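PDB 3UTN: thiosulfate sulfurtransferase TUM1 from Saccharomyces cerevisiae, which passes persulfide sulfur received from NFS1 on to UBA4 for the 2-thiolation of wobble uridine in tRNAs, and also transfers sulfur from thiosulfate to cyanide. Local coordinates for residues Phe27-Pro32 against Ile291-Glu296; Arg72-Ile77 against Asn149-Phe154; Val118-Arg121 against Ser127-Cys130. All blocks are in the same frame, centred on the assembly; numbering follows the deposited sequence. Where two conformers were deposited one is given.

Contact 1 (Phe27-Pro32 against Ile291-Glu296)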
ATOM      1  N   PHE A  27       5.140  -8.583   4.333  1.00 22.40           N
ATOM      2  CA  PHE A  27       4.737  -9.341   3.175  1.00 21.90           C
ATOM      3  C   PHE A  27       5.890  -9.361   2.209  1.00 22.33           C
ATOM      4  O   PHE A  27       6.750  -8.484   2.239  1.00 22.69           O
ATOM      5  CB  PHE A  27       3.489  -8.742   2.525  1.00 20.61           C
ATOM      6  CG  PHE A  27       3.685  -7.363   1.986  1.00 19.94           C
ATOM      7  CD1 PHE A  27       4.066  -7.170   0.670  1.00 19.73           C
ATOM      8  CD2 PHE A  27       3.479  -6.257   2.795  1.00 19.65           C
ATOM      9  CE1 PHE A  27       4.233  -5.894   0.170  1.00 19.53           C
ATOM     10  CE2 PHE A  27       3.650  -4.985   2.303  1.00 19.57           C
ATOM     11  CZ  PHE A  27       4.019  -4.803   0.986  1.00 19.37           C
ATOM     12  N   ASP A  28       5.913 -10.379   1.369  1.00 23.41           N
ATOM     13  CA  ASP A  28       6.909 -10.467   0.336  1.00 24.09           C
ATOM     14  C   ASP A  28       6.215 -10.176  -0.960  1.00 23.05           C
ATOM     15  O   ASP A  28       5.049 -10.515  -1.140  1.00 22.52           O
ATOM     16  CB  ASP A  28       7.510 -11.868   0.275  1.00 25.71           C
ATOM     17  CG  ASP A  28       8.412 -12.168   1.452  1.00 27.75           C
ATOM     18  OD1 ASP A  28       8.736 -11.231   2.201  1.00 29.11           O
ATOM     19  OD2 ASP A  28       8.800 -13.344   1.623  1.00 29.40           O
ATOM     20  N   LEU A  29       6.936  -9.550  -1.873  1.00 22.45           N
ATOM     21  CA  LEU A  29       6.469  -9.505  -3.232  1.00 22.03           C
ATOM     22  C   LEU A  29       6.510 -10.926  -3.724  1.00 21.28           C
ATOM     23  O   LEU A  29       7.325 -11.738  -3.281  1.00 21.03           O
ATOM     24  CB  LEU A  29       7.365  -8.640  -4.105  1.00 22.65           C
ATOM     25  CG  LEU A  29       7.486  -7.155  -3.790  1.00 24.32           C
ATOM     26  CD1 LEU A  29       7.682  -6.440  -5.106  1.00 24.34           C
ATOM     27  CD2 LEU A  29       6.265  -6.613  -3.071  1.00 24.50           C
ATOM     28  N   ILE A  30       5.607 -11.238  -4.629  1.00 20.35           N
ATOM     29  CA  ILE A  30       5.657 -12.518  -5.276  1.00 20.22           C
ATOM     30  C   ILE A  30       5.325 -12.266  -6.725  1.00 20.20           C
ATOM     31  O   ILE A  30       4.364 -11.563  -7.046  1.00 19.65           O
ATOM     32  CB  ILE A  30       4.724 -13.545  -4.603  1.00 20.16           C
ATOM     33  CG1 ILE A  30       5.042 -14.957  -5.092  1.00 20.45           C
ATOM     34  CG2 ILE A  30       3.265 -13.174  -4.791  1.00 19.87           C
ATOM     35  CD1 ILE A  30       4.383 -16.037  -4.275  1.00 20.41           C
ATOM     36  N   SER A  31       6.160 -12.803  -7.596  1.00 20.19           N
ATOM     37  CA  SER A  31       5.923 -12.701  -9.011  1.00 20.83           C
ATOM     38  C   SER A  31       4.821 -13.692  -9.344  1.00 20.70           C
ATOM     39  O   SER A  31       4.562 -14.616  -8.570  1.00 21.01           O
ATOM     40  CB  SER A  31       7.186 -13.057  -9.780  1.00 20.87           C
ATOM     41  OG  SER A  31       7.467 -14.427  -9.607  1.00 21.51           O
ATOM     42  N   PRO A  32       4.169 -13.509 -10.493  1.00 20.70           N
ATOM     43  CA  PRO A  32       3.203 -14.498 -10.935  1.00 21.16           C
ATOM     44  C   PRO A  32       3.793 -15.902 -10.978  1.00 21.29           C
ATOM     45  O   PRO A  32       3.158 -16.843 -10.498  1.00 20.84           O
ATOM     46  CB  PRO A  32       2.848 -14.016 -12.335  1.00 20.81           C
ATOM     47  CG  PRO A  32       2.973 -12.542 -12.235  1.00 20.85           C
ATOM     48  CD  PRO A  32       4.158 -12.313 -11.351  1.00 21.12           C
ATOM     49  N   ILE A 291       5.145   3.112  -2.272  1.00 18.57           N
ATOM     50  CA  ILE A 291       6.546   3.492  -2.202  1.00 18.81           C
ATOM     51  C   ILE A 291       7.217   2.875  -1.010  1.00 18.93           C
ATOM     52  O   ILE A 291       8.369   2.489  -1.089  1.00 19.33           O
ATOM     53  CB  ILE A 291       6.776   5.012  -2.251  1.00 18.85           C
ATOM     54  CG1 ILE A 291       6.161   5.734  -1.052  1.00 18.59           C
ATOM     55  CG2 ILE A 291       6.240   5.549  -3.558  1.00 18.98           C
ATOM     56  CD1 ILE A 291       6.690   7.142  -0.877  1.00 18.30           C
ATOM     57  N   LYS A 292       6.480   2.768   0.089  1.00 19.32           N
ATOM     58  CA  LYS A 292       6.992   2.119   1.272  1.00 19.80           C
ATOM     59  C   LYS A 292       7.469   0.723   0.889  1.00 19.43           C
ATOM     60  O   LYS A 292       8.565   0.305   1.242  1.00 19.65           O
ATOM     61  CB  LYS A 292       5.894   2.044   2.317  1.00 20.44           C
ATOM     62  CG  LYS A 292       6.249   1.223   3.530  1.00 21.56           C
ATOM     63  CD  LYS A 292       5.094   1.239   4.503  1.00 22.74           C
ATOM     64  CE  LYS A 292       5.526   0.644   5.820  1.00 23.56           C
ATOM     65  NZ  LYS A 292       5.921  -0.775   5.644  1.00 24.44           N
ATOM     66  N   THR A 293       6.628   0.025   0.140  1.00 19.25           N
ATOM     67  CA  THR A 293       6.906  -1.325  -0.297  1.00 19.73           C
ATOM     68  C   THR A 293       8.095  -1.353  -1.234  1.00 19.28           C
ATOM     69  O   THR A 293       8.956  -2.222  -1.107  1.00 19.51           O
ATOM     70  CB  THR A 293       5.666  -1.927  -0.965  1.00 19.84           C
ATOM     71  OG1 THR A 293       4.612  -1.961   0.000  1.00 19.83           O
ATOM     72  CG2 THR A 293       5.940  -3.325  -1.464  1.00 20.00           C
ATOM     73  N   ALA A 294       8.143  -0.392  -2.153  1.00 19.52           N
ATOM     74  CA  ALA A 294       9.274  -0.249  -3.064  1.00 20.08           C
ATOM     75  C   ALA A 294      10.560  -0.020  -2.286  1.00 20.82           C
ATOM     76  O   ALA A 294      11.588  -0.614  -2.596  1.00 20.93           O
ATOM     77  CB  ALA A 294       9.039   0.885  -4.031  1.00 19.38           C
ATOM     78  N   LEU A 295      10.484   0.831  -1.266  1.00 21.00           N
ATOM     79  CA  LEU A 295      11.639   1.126  -0.428  1.00 21.92           C
ATOM     80  C   LEU A 295      12.097  -0.111   0.318  1.00 22.35           C
ATOM     81  O   LEU A 295      13.277  -0.446   0.314  1.00 22.63           O
ATOM     82  CB  LEU A 295      11.316   2.252   0.548  1.00 21.64           C
ATOM     83  CG  LEU A 295      10.931   3.563  -0.129  1.00 21.74           C
ATOM     84  CD1 LEU A 295      10.628   4.618   0.909  1.00 22.20           C
ATOM     85  CD2 LEU A 295      12.023   4.037  -1.075  1.00 22.40           C
ATOM     86  N   GLU A 296      11.155  -0.803   0.941  1.00 22.68           N
ATOM     87  CA  GLU A 296      11.479  -2.034   1.634  1.00 23.70           C
ATOM     88  C   GLU A 296      12.006  -3.073   0.666  1.00 23.45           C
ATOM     89  O   GLU A 296      12.924  -3.824   0.989  1.00 22.78           O
ATOM     90  CB  GLU A 296      10.260  -2.553   2.364  1.00 25.25           C
ATOM     91  CG  GLU A 296       9.908  -1.665   3.531  1.00 26.42           C
ATOM     92  CD  GLU A 296       8.461  -1.776   3.931  1.00 28.48           C
ATOM     93  OE1 GLU A 296       7.668  -2.411   3.197  1.00 29.71           O
ATOM     94  OE2 GLU A 296       8.127  -1.226   4.992  1.00 29.38           O
TER
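F27 and T293 carry this contact, with L29 beside them. The phenyl ring comes edge-on: its far carbon CZ stands 3.1 Å from T293 OG1, which lies in the ring plane. The threonine methyl sits a little off that plane, with T293 CG2 3.4 Å from F27 CZ. The two side chains meet at about a right angle. F27 CG sits between the backbone N and the carbonyl carbon (chi1 63°), a turn that carries the ring across toward the helix. T293 has its methyl anti to the backbone N, and its hydroxyl, beside that N, bonds to V289 O one turn back, which fixes the rotation of the branched end. L29 CD2 reaches the same methyl, 3.7 Å from T293 CG2. With the ring of F27 cut back to an alanine here, T293 would probably face a gap on the side where A131 and W132 also touch the ring. This is the interface between the two rhodanese domains: outermost strand 28-30 of the first parallel sheet, with the residue leading into it, faces helix 286-297 of the second domain, the helix that follows the loop bearing the persulfide cysteine C282.

Contact 2 (Arg72-Ile77 against Asn149-Phe154)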
ATOM      1  N   ARG A  72     -10.124 -13.167 -11.804  1.00 20.97           N
ATOM      2  CA  ARG A  72      -9.348 -12.995 -10.610  1.00 20.82           C
ATOM      3  C   ARG A  72      -8.381 -14.144 -10.575  1.00 20.24           C
ATOM      4  O   ARG A  72      -8.520 -15.110 -11.319  1.00 20.06           O
ATOM      5  CB  ARG A  72     -10.253 -13.002  -9.373  1.00 21.21           C
ATOM      6  CG  ARG A  72     -10.882 -14.343  -9.062  1.00 22.09           C
ATOM      7  CD  ARG A  72     -12.134 -14.172  -8.208  1.00 22.68           C
ATOM      8  NE  ARG A  72     -13.099 -13.353  -8.920  1.00 22.16           N
ATOM      9  CZ  ARG A  72     -13.909 -13.810  -9.866  1.00 21.73           C
ATOM     10  NH1 ARG A  72     -13.905 -15.098 -10.195  1.00 22.11           N
ATOM     11  NH2 ARG A  72     -14.738 -12.980 -10.467  1.00 21.90           N
ATOM     12  N   ILE A  73      -7.391 -14.044  -9.710  1.00 20.11           N
ATOM     13  CA  ILE A  73      -6.572 -15.190  -9.438  1.00 19.75           C
ATOM     14  C   ILE A  73      -7.508 -16.172  -8.751  1.00 19.86           C
ATOM     15  O   ILE A  73      -8.273 -15.774  -7.877  1.00 20.05           O
ATOM     16  CB  ILE A  73      -5.407 -14.827  -8.523  1.00 19.63           C
ATOM     17  CG1 ILE A  73      -4.586 -13.691  -9.145  1.00 19.54           C
ATOM     18  CG2 ILE A  73      -4.559 -16.055  -8.265  1.00 19.59           C
ATOM     19  CD1 ILE A  73      -3.318 -13.364  -8.389  1.00 19.68           C
ATOM     20  N   PRO A  74      -7.486 -17.446  -9.171  1.00 20.53           N
ATOM     21  CA  PRO A  74      -8.375 -18.432  -8.579  1.00 20.42           C
ATOM     22  C   PRO A  74      -8.380 -18.331  -7.059  1.00 20.65           C
ATOM     23  O   PRO A  74      -7.349 -18.048  -6.459  1.00 20.62           O
ATOM     24  CB  PRO A  74      -7.753 -19.750  -9.023  1.00 20.35           C
ATOM     25  CG  PRO A  74      -7.198 -19.434 -10.372  1.00 20.59           C
ATOM     26  CD  PRO A  74      -6.656 -18.034 -10.240  1.00 20.33           C
ATOM     27  N   ASN A  75      -9.544 -18.544  -6.455  1.00 20.76           N
ATOM     28  CA  ASN A  75      -9.671 -18.633  -5.005  1.00 20.75           C
ATOM     29  C   ASN A  75      -9.453 -17.302  -4.322  1.00 19.97           C
ATOM     30  O   ASN A  75      -9.241 -17.242  -3.113  1.00 19.62           O
ATOM     31  CB  ASN A  75      -8.699 -19.677  -4.449  1.00 21.99           C
ATOM     32  CG  ASN A  75      -8.733 -20.968  -5.233  1.00 23.13           C
ATOM     33  OD1 ASN A  75      -9.799 -21.439  -5.618  1.00 24.65           O
ATOM     34  ND2 ASN A  75      -7.564 -21.535  -5.490  1.00 23.72           N
ATOM     35  N   SER A  76      -9.507 -16.236  -5.111  1.00 19.10           N
ATOM     36  CA  SER A  76      -9.324 -14.894  -4.592  0.86 19.11           C
ATOM     37  C   SER A  76     -10.423 -14.525  -3.632  1.00 19.01           C
ATOM     38  O   SER A  76     -11.562 -14.930  -3.798  1.00 19.02           O
ATOM     39  CB  SER A  76      -9.328 -13.866  -5.708  0.86 18.91           C
ATOM     40  OG  SER A  76      -8.108 -13.881  -6.415  0.86 19.40           O
ATOM     41  N   ILE A  77     -10.062 -13.749  -2.631  1.00 18.95           N
ATOM     42  CA  ILE A  77     -11.045 -13.034  -1.887  1.00 19.28           C
ATOM     43  C   ILE A  77     -10.856 -11.620  -2.361  1.00 19.33           C
ATOM     44  O   ILE A  77      -9.817 -11.257  -2.937  1.00 19.48           O
ATOM     45  CB  ILE A  77     -10.828 -13.108  -0.373  1.00 19.54           C
ATOM     46  CG1 ILE A  77      -9.454 -12.540  -0.003  1.00 19.71           C
ATOM     47  CG2 ILE A  77     -11.015 -14.536   0.102  1.00 20.55           C
ATOM     48  CD1 ILE A  77      -9.221 -12.424   1.477  1.00 20.49           C
ATOM     49  N   ASN A 149      -1.249  -7.250 -13.079  1.00 20.96           N
ATOM     50  CA  ASN A 149      -1.092  -6.821 -14.464  1.00 22.25           C
ATOM     51  C   ASN A 149      -0.262  -7.823 -15.231  1.00 22.06           C
ATOM     52  O   ASN A 149      -0.664  -8.296 -16.288  1.00 21.74           O
ATOM     53  CB  ASN A 149      -0.420  -5.455 -14.550  1.00 23.67           C
ATOM     54  CG  ASN A 149      -1.348  -4.324 -14.163  1.00 24.60           C
ATOM     55  OD1 ASN A 149      -2.550  -4.518 -13.996  1.00 26.28           O
ATOM     56  ND2 ASN A 149      -0.793  -3.131 -14.033  1.00 25.53           N
ATOM     57  N   GLN A 150       0.895  -8.154 -14.673  1.00 22.36           N
ATOM     58  CA  GLN A 150       1.816  -9.059 -15.332  1.00 22.90           C
ATOM     59  C   GLN A 150       1.244 -10.445 -15.305  1.00 21.89           C
ATOM     60  O   GLN A 150       1.325 -11.179 -16.279  1.00 20.78           O
ATOM     61  CB  GLN A 150       3.174  -9.019 -14.652  1.00 24.65           C
ATOM     62  CG  GLN A 150       3.918  -7.741 -14.959  1.00 27.32           C
ATOM     63  CD  GLN A 150       4.182  -7.579 -16.440  1.00 29.56           C
ATOM     64  OE1 GLN A 150       5.291  -7.818 -16.901  1.00 32.61           O
ATOM     65  NE2 GLN A 150       3.157  -7.179 -17.195  1.00 30.44           N
ATOM     66  N   TYR A 151       0.636 -10.775 -14.174  1.00 20.85           N
ATOM     67  CA  TYR A 151      -0.068 -12.015 -14.005  1.00 20.55           C
ATOM     68  C   TYR A 151      -1.045 -12.224 -15.152  1.00 20.86           C
ATOM     69  O   TYR A 151      -1.076 -13.292 -15.766  1.00 19.93           O
ATOM     70  CB  TYR A 151      -0.814 -11.968 -12.681  1.00 20.05           C
ATOM     71  CG  TYR A 151      -1.402 -13.274 -12.279  1.00 19.80           C
ATOM     72  CD1 TYR A 151      -0.712 -14.129 -11.431  1.00 19.62           C
ATOM     73  CD2 TYR A 151      -2.651 -13.657 -12.741  1.00 19.53           C
ATOM     74  CE1 TYR A 151      -1.259 -15.339 -11.050  1.00 20.02           C
ATOM     75  CE2 TYR A 151      -3.201 -14.866 -12.380  1.00 19.87           C
ATOM     76  CZ  TYR A 151      -2.499 -15.700 -11.532  1.00 19.53           C
ATOM     77  OH  TYR A 151      -3.043 -16.891 -11.165  1.00 20.31           O
ATOM     78  N   ARG A 152      -1.844 -11.199 -15.433  1.00 21.48           N
ATOM     79  CA  ARG A 152      -2.811 -11.284 -16.514  0.57 22.50           C
ATOM     80  C   ARG A 152      -2.121 -11.230 -17.863  1.00 22.71           C
ATOM     81  O   ARG A 152      -2.411 -12.038 -18.736  1.00 23.58           O
ATOM     82  CB  ARG A 152      -3.847 -10.178 -16.402  0.57 22.26           C
ATOM     83  CG  ARG A 152      -4.909 -10.460 -15.361  0.57 22.35           C
ATOM     84  CD  ARG A 152      -5.802  -9.250 -15.198  0.57 22.18           C
ATOM     85  NE  ARG A 152      -5.046  -8.096 -14.717  0.57 22.18           N
ATOM     86  CZ  ARG A 152      -5.603  -6.968 -14.286  0.57 22.01           C
ATOM     87  NH1 ARG A 152      -6.924  -6.842 -14.263  0.57 21.57           N
ATOM     88  NH2 ARG A 152      -4.834  -5.975 -13.872  0.57 21.54           N
ATOM     89  N   GLU A 153      -1.191 -10.295 -18.015  1.00 24.42           N
ATOM     90  CA  GLU A 153      -0.462 -10.135 -19.275  1.00 26.34           C
ATOM     91  C   GLU A 153       0.126 -11.458 -19.721  1.00 26.04           C
ATOM     92  O   GLU A 153       0.035 -11.824 -20.885  1.00 26.09           O
ATOM     93  CB  GLU A 153       0.639  -9.078 -19.156  1.00 28.62           C
ATOM     94  CG  GLU A 153       1.517  -8.971 -20.401  1.00 32.34           C
ATOM     95  CD  GLU A 153       1.900  -7.542 -20.742  1.00 36.42           C
ATOM     96  OE1 GLU A 153       2.312  -6.786 -19.830  1.00 38.26           O
ATOM     97  OE2 GLU A 153       1.798  -7.180 -21.940  1.00 38.47           O
ATOM     98  N   PHE A 154       0.717 -12.180 -18.778  1.00 26.37           N
ATOM     99  CA  PHE A 154       1.369 -13.431 -19.098  1.00 26.35           C
ATOM    100  C   PHE A 154       0.469 -14.626 -18.844  1.00 25.89           C
ATOM    101  O   PHE A 154       0.933 -15.760 -18.757  1.00 26.15           O
ATOM    102  CB  PHE A 154       2.724 -13.508 -18.401  1.00 27.69           C
ATOM    103  CG  PHE A 154       3.703 -12.518 -18.942  1.00 29.39           C
ATOM    104  CD1 PHE A 154       4.458 -12.821 -20.072  1.00 30.50           C
ATOM    105  CD2 PHE A 154       3.823 -11.257 -18.374  1.00 29.53           C
ATOM    106  CE1 PHE A 154       5.345 -11.894 -20.597  1.00 31.69           C
ATOM    107  CE2 PHE A 154       4.707 -10.325 -18.897  1.00 31.24           C
ATOM    108  CZ  PHE A 154       5.471 -10.646 -20.009  1.00 31.23           C
TER
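I73 and Y151, with CA atoms 8.6 Å apart, bring the type II beta turn I73-S76 up against the last turn of helix 148-153. N75, at the third position of that turn, has a positive phi (70°), and the weak bond S76 N to I73 O, 3.1 Å, closes it. The isoleucine lies over one face of the tyrosine ring. I73 CG1 makes a CH-pi contact, 3.9 Å from the centroid of the Y151 ring and 20° off its normal; within the ring Y151 CE2 comes nearest to this carbon at 3.7 Å. With CG1 beside the backbone N and the chain extended beyond it, I73 CD1 goes on to the CE1 side of the same face, 3.9 Å from Y151 CE1. The other branch, I73 CG2, reaches the phenol end and approaches Y151 OH at 3.4 Å, while P74 CD joins it 3.9 Å from that oxygen. On the helix, Y151 CG is anti to the backbone N (chi1 -170°), sending the ring toward the turn. Its hydroxyl bonds to P157 O, in the chain just after the helix. Around the pair, L145 touches both side chains, and F35 and P49 touch I73. The chemistry is thus divided: dispersion and CH-pi attraction hold the ring face against the turn, and the buried phenol oxygen is satisfied by P157 O, a bond likely to limit how the ring can swing.

Contact 3 (Val118-Arg121 against Ser127-Cys130)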
ATOM      1  N   VAL A 118      -1.733 -10.848  -2.274  1.00 16.70           N
ATOM      2  CA  VAL A 118      -2.501  -9.679  -2.543  1.00 16.61           C
ATOM      3  C   VAL A 118      -2.170  -9.204  -3.925  1.00 17.03           C
ATOM      4  O   VAL A 118      -1.025  -9.228  -4.353  1.00 16.93           O
ATOM      5  CB  VAL A 118      -2.189  -8.575  -1.544  1.00 16.39           C
ATOM      6  CG1 VAL A 118      -3.079  -7.383  -1.825  1.00 16.34           C
ATOM      7  CG2 VAL A 118      -2.416  -9.092  -0.137  1.00 16.49           C
ATOM      8  N   TYR A 119      -3.194  -8.767  -4.622  1.00 17.49           N
ATOM      9  CA  TYR A 119      -2.976  -8.152  -5.891  1.00 18.05           C
ATOM     10  C   TYR A 119      -4.067  -7.140  -6.055  1.00 18.07           C
ATOM     11  O   TYR A 119      -4.991  -7.064  -5.250  1.00 18.54           O
ATOM     12  CB  TYR A 119      -3.022  -9.196  -6.997  1.00 17.45           C
ATOM     13  CG  TYR A 119      -4.338  -9.909  -7.147  1.00 17.96           C
ATOM     14  CD1 TYR A 119      -4.686 -10.970  -6.310  1.00 18.34           C
ATOM     15  CD2 TYR A 119      -5.234  -9.526  -8.130  1.00 17.86           C
ATOM     16  CE1 TYR A 119      -5.893 -11.625  -6.462  1.00 18.34           C
ATOM     17  CE2 TYR A 119      -6.432 -10.180  -8.298  1.00 18.69           C
ATOM     18  CZ  TYR A 119      -6.753 -11.225  -7.465  1.00 18.63           C
ATOM     19  OH  TYR A 119      -7.946 -11.856  -7.645  1.00 19.57           O
ATOM     20  N   ASP A 120      -3.940  -6.345  -7.092  1.00 18.89           N
ATOM     21  CA  ASP A 120      -5.018  -5.477  -7.467  1.00 19.81           C
ATOM     22  C   ASP A 120      -5.001  -5.397  -8.971  1.00 20.09           C
ATOM     23  O   ASP A 120      -4.041  -5.839  -9.607  1.00 20.12           O
ATOM     24  CB  ASP A 120      -4.887  -4.112  -6.786  1.00 20.30           C
ATOM     25  CG  ASP A 120      -3.630  -3.377  -7.166  1.00 20.57           C
ATOM     26  OD1 ASP A 120      -3.102  -3.585  -8.275  1.00 22.40           O
ATOM     27  OD2 ASP A 120      -3.175  -2.558  -6.354  1.00 20.70           O
ATOM     28  N   ARG A 121      -6.057  -4.848  -9.544  1.00 20.19           N
ATOM     29  CA  ARG A 121      -6.171  -4.814 -10.986  1.00 21.32           C
ATOM     30  C   ARG A 121      -5.430  -3.650 -11.586  1.00 21.14           C
ATOM     31  O   ARG A 121      -5.221  -3.605 -12.791  1.00 21.93           O
ATOM     32  CB  ARG A 121      -7.631  -4.775 -11.390  1.00 21.85           C
ATOM     33  CG  ARG A 121      -8.341  -6.022 -10.948  1.00 22.31           C
ATOM     34  CD  ARG A 121      -9.815  -5.973 -11.252  1.00 24.02           C
ATOM     35  NE  ARG A 121     -10.430  -7.186 -10.742  1.00 25.40           N
ATOM     36  CZ  ARG A 121     -10.351  -8.369 -11.339  1.00 24.87           C
ATOM     37  NH1 ARG A 121      -9.692  -8.501 -12.477  1.00 25.81           N
ATOM     38  NH2 ARG A 121     -10.934  -9.421 -10.792  1.00 26.79           N
ATOM     39  N   SER A 127      -3.009  -2.834  -3.721  1.00 18.32           N
ATOM     40  CA  SER A 127      -2.559  -4.117  -3.229  1.00 18.07           C
ATOM     41  C   SER A 127      -1.433  -3.968  -2.214  1.00 17.52           C
ATOM     42  O   SER A 127      -1.448  -4.658  -1.208  1.00 17.74           O
ATOM     43  CB  SER A 127      -2.172  -5.053  -4.368  1.00 18.05           C
ATOM     44  OG  SER A 127      -1.169  -4.481  -5.170  1.00 18.46           O
ATOM     45  N   PRO A 128      -0.473  -3.044  -2.444  1.00 17.46           N
ATOM     46  CA  PRO A 128       0.565  -2.930  -1.431  1.00 17.73           C
ATOM     47  C   PRO A 128      -0.041  -2.517  -0.107  1.00 17.94           C
ATOM     48  O   PRO A 128       0.283  -3.100   0.918  1.00 17.98           O
ATOM     49  CB  PRO A 128       1.474  -1.828  -1.978  1.00 17.60           C
ATOM     50  CG  PRO A 128       1.236  -1.848  -3.447  1.00 17.59           C
ATOM     51  CD  PRO A 128      -0.230  -2.108  -3.556  1.00 17.65           C
ATOM     52  N   ARG A 129      -0.927  -1.527  -0.144  1.00 18.33           N
ATOM     53  CA  ARG A 129      -1.647  -1.096   1.036  1.00 19.03           C
ATOM     54  C   ARG A 129      -2.281  -2.294   1.708  1.00 18.60           C
ATOM     55  O   ARG A 129      -2.186  -2.466   2.918  1.00 18.61           O
ATOM     56  CB  ARG A 129      -2.742  -0.111   0.648  1.00 19.88           C
ATOM     57  CG  ARG A 129      -3.689   0.201   1.781  1.00 20.54           C
ATOM     58  CD  ARG A 129      -3.026   1.176   2.724  1.00 21.37           C
ATOM     59  NE  ARG A 129      -3.794   1.351   3.939  1.00 21.84           N
ATOM     60  CZ  ARG A 129      -3.600   2.343   4.794  1.00 22.61           C
ATOM     61  NH1 ARG A 129      -2.672   3.251   4.548  1.00 22.99           N
ATOM     62  NH2 ARG A 129      -4.340   2.430   5.887  1.00 23.05           N
ATOM     63  N   CYS A 130      -2.935  -3.117   0.901  1.00 18.60           N
ATOM     64  CA  CYS A 130      -3.604  -4.287   1.404  1.00 18.69           C
ATOM     65  C   CYS A 130      -2.630  -5.321   1.951  1.00 18.10           C
ATOM     66  O   CYS A 130      -2.800  -5.801   3.066  1.00 17.34           O
ATOM     67  CB  CYS A 130      -4.442  -4.912   0.313  1.00 19.11           C
ATOM     68  SG  CYS A 130      -5.049  -6.513   0.831  1.00 20.74           S
TER
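D120 and S127 meet through one carboxylate oxygen. S127 N donates to D120 OD2 at 2.7 Å in a nearly straight bond, 164° at the hydrogen, arriving on the anti side of the oxygen and 31° out of the carboxylate plane. S127 OG lies 3.0 Å from D120 OD2, at best a weak bond. Both D120 CG and S127 OG take the same first torsion, between their own backbone N and carbonyl carbon, which folds the two groups in toward each other. S127 CB, meanwhile, packs on the strand backbone, 3.3 Å from Y119 C. Two residues before D120, V118 CG1, anti to its backbone N, packs on S127 O at 3.2 Å. In a direction roughly at right angles to this, V118 CG1 makes an apolar contact with C130 SG at 3.4 Å. The other methyl, V118 CG2, is 3.8 Å from C130 SG.

In the next shell the carboxylate is gripped by the intervening loop. F125 N and S126 N also bond to D120 OD2, and G123 N bonds to OD1, so four backbone amides gather round the group at the start of a helix, a setting likely to stabilise a negative charge. D120 follows its strand as C282 follows strand 278-281 in the second domain, and it probably marks the corresponding place in this domain, which lacks a catalytic cysteine.

Farther out, V50 of strand 47-51 touches both V118 and C130, and L144 of strand 141-145 lies against V118, S127 and P128. The contact is the strand-to-helix turn of the beta-alpha-beta unit 115-119, 127-136, 141-145. P128 and R129 pack against helix 286-297 of the second domain, and R129 also forms a salt bridge to D307.

In the fold
Contacts 2 and 3 lie within the first rhodanese domain, while contact 1 joins its sheet, which contact 3 also reaches, to the second. Along the chain contact 3 falls inside the loop closed by contact 2, and both inside that of contact 1. The centres of contacts 1 and 2 are about 17 Å apart. Contact 3 has its centre about 11 Å from that of contact 2 and about 10 Å from that of contact 1. P32 CG packs 3.5 Å from Y151 N, R152 NH2, in one of two conformers, probably bonds to R121 O, and P128 CB lies 3.7 Å from T293 OG1. Contacts 1 and 3 thus pack together at the domain boundary, about 10 Å separating the side chains of P128 and C282.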